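Local coordinates for prolyl 4-hydroxylase (Paramecium bursaria Chlorella virus 1, PDB 5C5T), which probably hydroxylates proline residues of collagen-like proteins, using 2-oxoglutarate, molecular oxygen and an active-site metal ion, normally iron, at residues E96-D99 against K100-K104; K103-R106 against E107-S111. One frame throughout, in Å; residues are numbered along the deposited sequence.

In the fold
Contacts 1 and 2 are consecutive parts of the single helix 96-109, and their centres are 11 Å apart. Contact 1 (96-99 against 100-104) comes first, and contact 2 (103-106 against 107-111) runs on to the far end of the helix. They share Lys103 and Lys104. The buried side of the helix rests on the six-stranded antiparallel sheet. Strand 120-129 meets both contacts; helix 47-59 adds to contact 1 and strand 217-225 to contact 2. Strand 217-225 also carries residues that bind 2-oxoglutarate, among them Asn221. The side chain of Ile101 is about 13 Å from the bound 2-oxoglutarate, so the helix backs the pocket at second-shell distance or beyond.

Contact 1 (E96-D99 against K100-K104); sequences EVID and KIQKK
Gln102 has its CG anti to its own carbonyl carbon (chi1 -64°), which sets CG beside its own backbone N, over the Ile98 carbonyl one turn earlier; beyond CG the chain is extended. CG comes within 3.3 Å of Ile98 O. Ile98 sends its CG2 branch anti to the backbone N, toward the same place, and this methyl ends 4.2 Å from Gln102 CD. The two side chains cross at a slant. Asp99 takes a similar first torsion (-69°). Its carboxylate and the Gln102 amide are bridged by one water. The water donates to Asp99 OD1 at 2.8 Å and to Gln102 OE1 at 2.7 Å, so both of its protons are used. The other end of the amide is held as well, because Gln102 NE2 bonds to Gln222 OE1. The amide is thus gripped at both ends, which should fix its rotation. On the buried side Ile101 lays CG1 3.4 Å from Val97 O. Val97, Ile98 and Ile101 all pack on Leu53 of helix 47-59, and Ile98 and Gln102 also touch Val124 of strand 120-129. Lys100 is fully extended and leads away to a salt bridge with Glu49; Glu96 is not its partner, since Glu96 OE1 stays 6.8 Å from Lys100 NZ. The backbone is regular. Lys100 N, Ile101 N, Gln102 N and Lys103 N donate to the carbonyls of Glu96, Val97, Ile98 and Asp99. The Ile101 N to Val97 O bond is the straightest of the four, at 171°. These i to i+4 bonds define the first turns of an amphipathic alpha-helix. Such a helix, packed against the larger sheet, is a familiar element of the double-stranded beta-helix fold of 2-oxoglutarate oxygenases.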
ATOM      1  N   GLU A  96      18.510  -0.968  -0.377  1.00 21.43           N
ATOM      2  CA  GLU A  96      18.468  -0.152  -1.564  1.00 16.86           C
ATOM      3  C   GLU A  96      17.123  -0.208  -2.303  1.00 14.11           C
ATOM      4  O   GLU A  96      16.719   0.801  -2.883  1.00 17.99           O
ATOM      5  CB  GLU A  96      19.618  -0.542  -2.530  1.00 22.93           C
ATOM      6  CG  GLU A  96      19.565  -1.972  -3.033  1.00 27.60           C
ATOM      7  CD  GLU A  96      18.876  -2.121  -4.389  1.00 33.74           C
ATOM      8  OE1 GLU A  96      18.483  -1.091  -4.977  1.00 40.65           O
ATOM      9  OE2 GLU A  96      18.727  -3.273  -4.861  1.00 41.83           O
ATOM     10  N   VAL A  97      16.390  -1.314  -2.242  1.00 14.26           N
ATOM     11  CA  VAL A  97      15.085  -1.375  -2.946  1.00 15.31           C
ATOM     12  C   VAL A  97      14.056  -0.518  -2.184  1.00 15.64           C
ATOM     13  O   VAL A  97      13.168   0.039  -2.796  1.00 16.84           O
ATOM     14  CB  VAL A  97      14.566  -2.815  -3.165  1.00 15.48           C
ATOM     15  CG1 VAL A  97      13.167  -2.822  -3.820  1.00 15.45           C
ATOM     16  CG2 VAL A  97      15.516  -3.616  -4.049  1.00 17.72           C
ATOM     17  N   ILE A  98      14.168  -0.436  -0.858  1.00 17.45           N
ATOM     18  CA  ILE A  98      13.328   0.519  -0.106  1.00 19.63           C
ATOM     19  C   ILE A  98      13.621   1.951  -0.482  1.00 18.82           C
ATOM     20  O   ILE A  98      12.694   2.770  -0.688  1.00 18.51           O
ATOM     21  CB  ILE A  98      13.521   0.361   1.388  1.00 25.66           C
ATOM     22  CG1 ILE A  98      13.202  -1.086   1.824  1.00 28.28           C
ATOM     23  CG2 ILE A  98      12.660   1.419   2.146  1.00 31.28           C
ATOM     24  CD1 ILE A  98      11.787  -1.445   1.881  1.00 26.31           C
ATOM     25  N   ASP A  99      14.910   2.281  -0.541  1.00 20.51           N
ATOM     26  CA  ASP A  99      15.341   3.566  -1.034  1.00 21.84           C
ATOM     27  C   ASP A  99      14.692   3.885  -2.370  1.00 17.59           C
ATOM     28  O   ASP A  99      14.262   4.998  -2.593  1.00 21.50           O
ATOM     29  CB  ASP A  99      16.861   3.619  -1.192  1.00 19.11           C
ATOM     30  CG  ASP A  99      17.597   3.600   0.131  1.00 27.27           C
ATOM     31  OD1 ASP A  99      17.062   4.112   1.142  1.00 26.60           O
ATOM     32  OD2 ASP A  99      18.747   3.111   0.136  1.00 31.35           O
ATOM     33  N   LYS A 100      14.653   2.923  -3.291  1.00 16.62           N
ATOM     34  CA  LYS A 100      14.050   3.184  -4.598  1.00 17.04           C
ATOM     35  C   LYS A 100      12.533   3.394  -4.561  1.00 14.52           C
ATOM     36  O   LYS A 100      12.008   4.280  -5.203  1.00 17.28           O
ATOM     37  CB  LYS A 100      14.384   2.036  -5.555  1.00 22.01           C
ATOM     38  CG  LYS A 100      13.767   2.199  -6.938  1.00 28.74           C
ATOM     39  CD  LYS A 100      14.274   1.130  -7.900  1.00 30.63           C
ATOM     40  CE  LYS A 100      13.773   1.382  -9.320  1.00 30.65           C
ATOM     41  NZ  LYS A 100      14.718   0.797 -10.345  1.00 39.14           N
ATOM     42  N   ILE A 101      11.839   2.572  -3.790  1.00 16.58           N
ATOM     43  CA  ILE A 101      10.402   2.811  -3.547  1.00 13.30           C
ATOM     44  C   ILE A 101      10.185   4.247  -3.127  1.00 14.74           C
ATOM     45  O   ILE A 101       9.335   4.940  -3.687  1.00 15.93           O
ATOM     46  CB  ILE A 101       9.847   1.846  -2.511  1.00 13.43           C
ATOM     47  CG1 ILE A 101       9.839   0.395  -3.076  1.00 14.77           C
ATOM     48  CG2 ILE A 101       8.394   2.247  -2.102  1.00 15.45           C
ATOM     49  CD1 ILE A 101       9.490  -0.700  -2.069  1.00 17.24           C
ATOM     50  N   GLN A 102      10.983   4.719  -2.177  1.00 14.10           N
ATOM     51  CA  GLN A 102      10.718   6.039  -1.601  1.00 17.64           C
ATOM     52  C   GLN A 102      11.069   7.132  -2.571  1.00 17.00           C
ATOM     53  O   GLN A 102      10.329   8.100  -2.729  1.00 19.11           O
ATOM     54  CB  GLN A 102      11.490   6.187  -0.304  1.00 19.88           C
ATOM     55  CG  GLN A 102      10.989   5.179   0.726  1.00 21.55           C
ATOM     56  CD  GLN A 102      11.505   5.444   2.096  1.00 23.10           C
ATOM     57  OE1 GLN A 102      12.676   5.891   2.251  1.00 22.03           O
ATOM     58  NE2 GLN A 102      10.649   5.197   3.122  1.00 18.71           N
ATOM     59  N   LYS A 103      12.163   6.946  -3.284  1.00 14.74           N
ATOM     60  CA  LYS A 103      12.525   7.896  -4.351  1.00 16.41           C
ATOM     61  C   LYS A 103      11.440   8.035  -5.428  1.00 18.88           C
ATOM     62  O   LYS A 103      11.061   9.139  -5.771  1.00 20.19           O
ATOM     63  CB  LYS A 103      13.842   7.486  -5.003  1.00 21.86           C
ATOM     64  CG  LYS A 103      14.351   8.497  -6.049  1.00 25.73           C
ATOM     65  CD  LYS A 103      15.671   8.053  -6.647  1.00 26.68           C
ATOM     66  CE  LYS A 103      16.327   9.193  -7.415  1.00 36.46           C
ATOM     67  NZ  LYS A 103      15.755   9.263  -8.766  1.00 39.65           N
ATOM     68  N   LYS A 104      10.945   6.923  -5.956  1.00 15.53           N
ATOM     69  CA  LYS A 104       9.912   6.987  -6.970  1.00 14.54           C
ATOM     70  C   LYS A 104       8.593   7.482  -6.425  1.00 15.87           C
ATOM     71  O   LYS A 104       7.808   8.085  -7.174  1.00 17.91           O
ATOM     72  CB  LYS A 104       9.747   5.628  -7.615  1.00 15.21           C
ATOM     73  CG  LYS A 104      10.963   5.210  -8.339  1.00 16.94           C
ATOM     74  CD  LYS A 104      10.799   3.940  -9.102  1.00 20.98           C
ATOM     75  CE  LYS A 104       9.789   4.127 -10.182  1.00 22.00           C
ATOM     76  NZ  LYS A 104       9.928   3.090 -11.206  1.00 17.91           N
TER
HETATM   77  O   HOH W   1      15.025   4.681   2.932  1.00 33.05           O

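Contact 2 (K103-R106 against E107-S111); sequences KKTR and EFLNS
Lys103 NZ meets the Glu107 carboxylate from above its plane, 42° out of it, in a salt bridge of 2.9 Å to Glu107 OE2. Lys103 O sits over the middle of one face of the Arg106 guanidinium, 4.2 Å from its plane. The Asn110 amide turns back over Arg106 O: Asn110 CG lies 3.1 Å from that oxygen, but ND2 is badly angled and makes no hydrogen bond to it. The Phe108 ring meets the ring of Phe190, with the planes at about 55°. Lys103 reaches Glu107 because its chain bends only at the end (chi4 -83°), while Glu107 is extended beyond CG. The pair spans one turn on the exposed side, the usual i to i+4 salt bridge of an alpha-helix. This is the second half of a helix that backs the larger sheet of the double-stranded beta-helix fold. On its buried side Thr105 and Leu109 run alongside each other in the same direction, with Thr105 CG2 4.0 Å from Leu109 CD1. Both touch Ile224 of strand 217-225. The Thr105 hydroxyl is satisfied by Ile101 O, one turn back. Lys104 NZ bonds to Phe44 O, and the lysine also makes a cation-pi contact with the Phe44 ring. Glu107 N, Phe108 N and Leu109 N continue the helical bonds to the carbonyls of Lys103, Lys104 and Thr105. Asn110 N makes a backbone hydrogen bond to Arg106 O, more bent than the others. Phe108 O takes two donors from Ser111: OG at 2.7 Å, in the carbonyl plane, and the backbone N at 3.2 Å.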
ATOM      1  N   LYS A 103      12.163   6.946  -3.284  1.00 14.74           N
ATOM      2  CA  LYS A 103      12.525   7.896  -4.351  1.00 16.41           C
ATOM      3  C   LYS A 103      11.440   8.035  -5.428  1.00 18.88           C
ATOM      4  O   LYS A 103      11.061   9.139  -5.771  1.00 20.19           O
ATOM      5  CB  LYS A 103      13.842   7.486  -5.003  1.00 21.86           C
ATOM      6  CG  LYS A 103      14.351   8.497  -6.049  1.00 25.73           C
ATOM      7  CD  LYS A 103      15.671   8.053  -6.647  1.00 26.68           C
ATOM      8  CE  LYS A 103      16.327   9.193  -7.415  1.00 36.46           C
ATOM      9  NZ  LYS A 103      15.755   9.263  -8.766  1.00 39.65           N
ATOM     10  N   LYS A 104      10.945   6.923  -5.956  1.00 15.53           N
ATOM     11  CA  LYS A 104       9.912   6.987  -6.970  1.00 14.54           C
ATOM     12  C   LYS A 104       8.593   7.482  -6.425  1.00 15.87           C
ATOM     13  O   LYS A 104       7.808   8.085  -7.174  1.00 17.91           O
ATOM     14  CB  LYS A 104       9.747   5.628  -7.615  1.00 15.21           C
ATOM     15  CG  LYS A 104      10.963   5.210  -8.339  1.00 16.94           C
ATOM     16  CD  LYS A 104      10.799   3.940  -9.102  1.00 20.98           C
ATOM     17  CE  LYS A 104       9.789   4.127 -10.182  1.00 22.00           C
ATOM     18  NZ  LYS A 104       9.928   3.090 -11.206  1.00 17.91           N
ATOM     19  N   THR A 105       8.331   7.222  -5.143  1.00 17.27           N
ATOM     20  CA  THR A 105       7.087   7.709  -4.541  1.00 15.72           C
ATOM     21  C   THR A 105       7.187   9.239  -4.440  1.00 14.72           C
ATOM     22  O   THR A 105       6.253   9.952  -4.755  1.00 14.43           O
ATOM     23  CB  THR A 105       6.818   7.069  -3.158  1.00 14.44           C
ATOM     24  OG1 THR A 105       6.667   5.652  -3.329  1.00 16.48           O
ATOM     25  CG2 THR A 105       5.597   7.631  -2.492  1.00 12.79           C
ATOM     26  N   ARG A 106       8.328   9.737  -4.005  1.00 15.54           N
ATOM     27  CA  ARG A 106       8.508  11.176  -3.902  1.00 16.17           C
ATOM     28  C   ARG A 106       8.386  11.849  -5.283  1.00 20.90           C
ATOM     29  O   ARG A 106       7.690  12.883  -5.433  1.00 20.86           O
ATOM     30  CB  ARG A 106       9.866  11.425  -3.209  1.00 17.33           C
ATOM     31  CG  ARG A 106      10.278  12.864  -3.143  1.00 22.76           C
ATOM     32  CD  ARG A 106      11.551  12.962  -2.333  1.00 31.26           C
ATOM     33  NE  ARG A 106      12.670  12.399  -3.097  1.00 40.74           N
ATOM     34  CZ  ARG A 106      13.344  11.277  -2.811  1.00 42.69           C
ATOM     35  NH1 ARG A 106      13.054  10.519  -1.747  1.00 44.53           N
ATOM     36  NH2 ARG A 106      14.342  10.917  -3.609  1.00 45.45           N
ATOM     37  N   GLU A 107       9.004  11.264  -6.299  1.00 20.40           N
ATOM     38  CA  GLU A 107       8.906  11.823  -7.645  1.00 16.91           C
ATOM     39  C   GLU A 107       7.455  11.838  -8.145  1.00 17.63           C
ATOM     40  O   GLU A 107       7.044  12.761  -8.833  1.00 21.85           O
ATOM     41  CB  GLU A 107       9.793  11.041  -8.594  1.00 18.51           C
ATOM     42  CG  GLU A 107      11.258  11.210  -8.253  1.00 29.51           C
ATOM     43  CD  GLU A 107      12.176  10.383  -9.133  1.00 32.64           C
ATOM     44  OE1 GLU A 107      11.713   9.355  -9.671  1.00 33.81           O
ATOM     45  OE2 GLU A 107      13.352  10.779  -9.285  1.00 37.18           O
ATOM     46  N   PHE A 108       6.716  10.789  -7.807  1.00 15.11           N
ATOM     47  CA  PHE A 108       5.263  10.728  -8.115  1.00 16.93           C
ATOM     48  C   PHE A 108       4.472  11.830  -7.415  1.00 19.45           C
ATOM     49  O   PHE A 108       3.605  12.474  -8.010  1.00 16.43           O
ATOM     50  CB  PHE A 108       4.692   9.338  -7.722  1.00 17.05           C
ATOM     51  CG  PHE A 108       3.199   9.216  -7.932  1.00 15.19           C
ATOM     52  CD1 PHE A 108       2.685   8.962  -9.197  1.00 26.45           C
ATOM     53  CD2 PHE A 108       2.320   9.374  -6.866  1.00 15.90           C
ATOM     54  CE1 PHE A 108       1.314   8.867  -9.393  1.00 25.49           C
ATOM     55  CE2 PHE A 108       0.943   9.286  -7.043  1.00 16.25           C
ATOM     56  CZ  PHE A 108       0.439   9.040  -8.311  1.00 19.67           C
ATOM     57  N   LEU A 109       4.723  12.001  -6.128  1.00 18.97           N
ATOM     58  CA  LEU A 109       3.997  13.006  -5.351  1.00 16.82           C
ATOM     59  C   LEU A 109       4.386  14.412  -5.841  1.00 18.28           C
ATOM     60  O   LEU A 109       3.598  15.342  -5.717  1.00 15.56           O
ATOM     61  CB  LEU A 109       4.247  12.869  -3.849  1.00 15.73           C
ATOM     62  CG  LEU A 109       3.587  11.655  -3.223  1.00 17.86           C
ATOM     63  CD1 LEU A 109       4.166  11.365  -1.852  1.00 21.20           C
ATOM     64  CD2 LEU A 109       2.072  11.824  -3.189  1.00 25.71           C
ATOM     65  N   ASN A 110       5.563  14.546  -6.444  1.00 23.04           N
ATOM     66  CA  ASN A 110       5.982  15.839  -6.977  1.00 23.81           C
ATOM     67  C   ASN A 110       5.104  16.339  -8.144  1.00 24.73           C
ATOM     68  O   ASN A 110       5.081  17.543  -8.425  1.00 28.91           O
ATOM     69  CB  ASN A 110       7.453  15.800  -7.422  1.00 23.25           C
ATOM     70  CG  ASN A 110       8.447  15.832  -6.233  1.00 22.33           C
ATOM     71  OD1 ASN A 110       8.080  16.207  -5.101  1.00 26.61           O
ATOM     72  ND2 ASN A 110       9.710  15.433  -6.492  1.00 27.19           N
ATOM     73  N   SER A 111       4.365  15.441  -8.786  1.00 20.25           N
ATOM     74  CA  SER A 111       3.369  15.815  -9.805  1.00 22.61           C
ATOM     75  C   SER A 111       2.035  16.249  -9.189  1.00 27.59           C
ATOM     76  O   SER A 111       1.097  16.598  -9.899  1.00 34.46           O
ATOM     77  CB  SER A 111       3.144  14.640 -10.764  1.00 33.25           C
ATOM     78  OG  SER A 111       2.398  13.567 -10.158  1.00 27.91           O
TER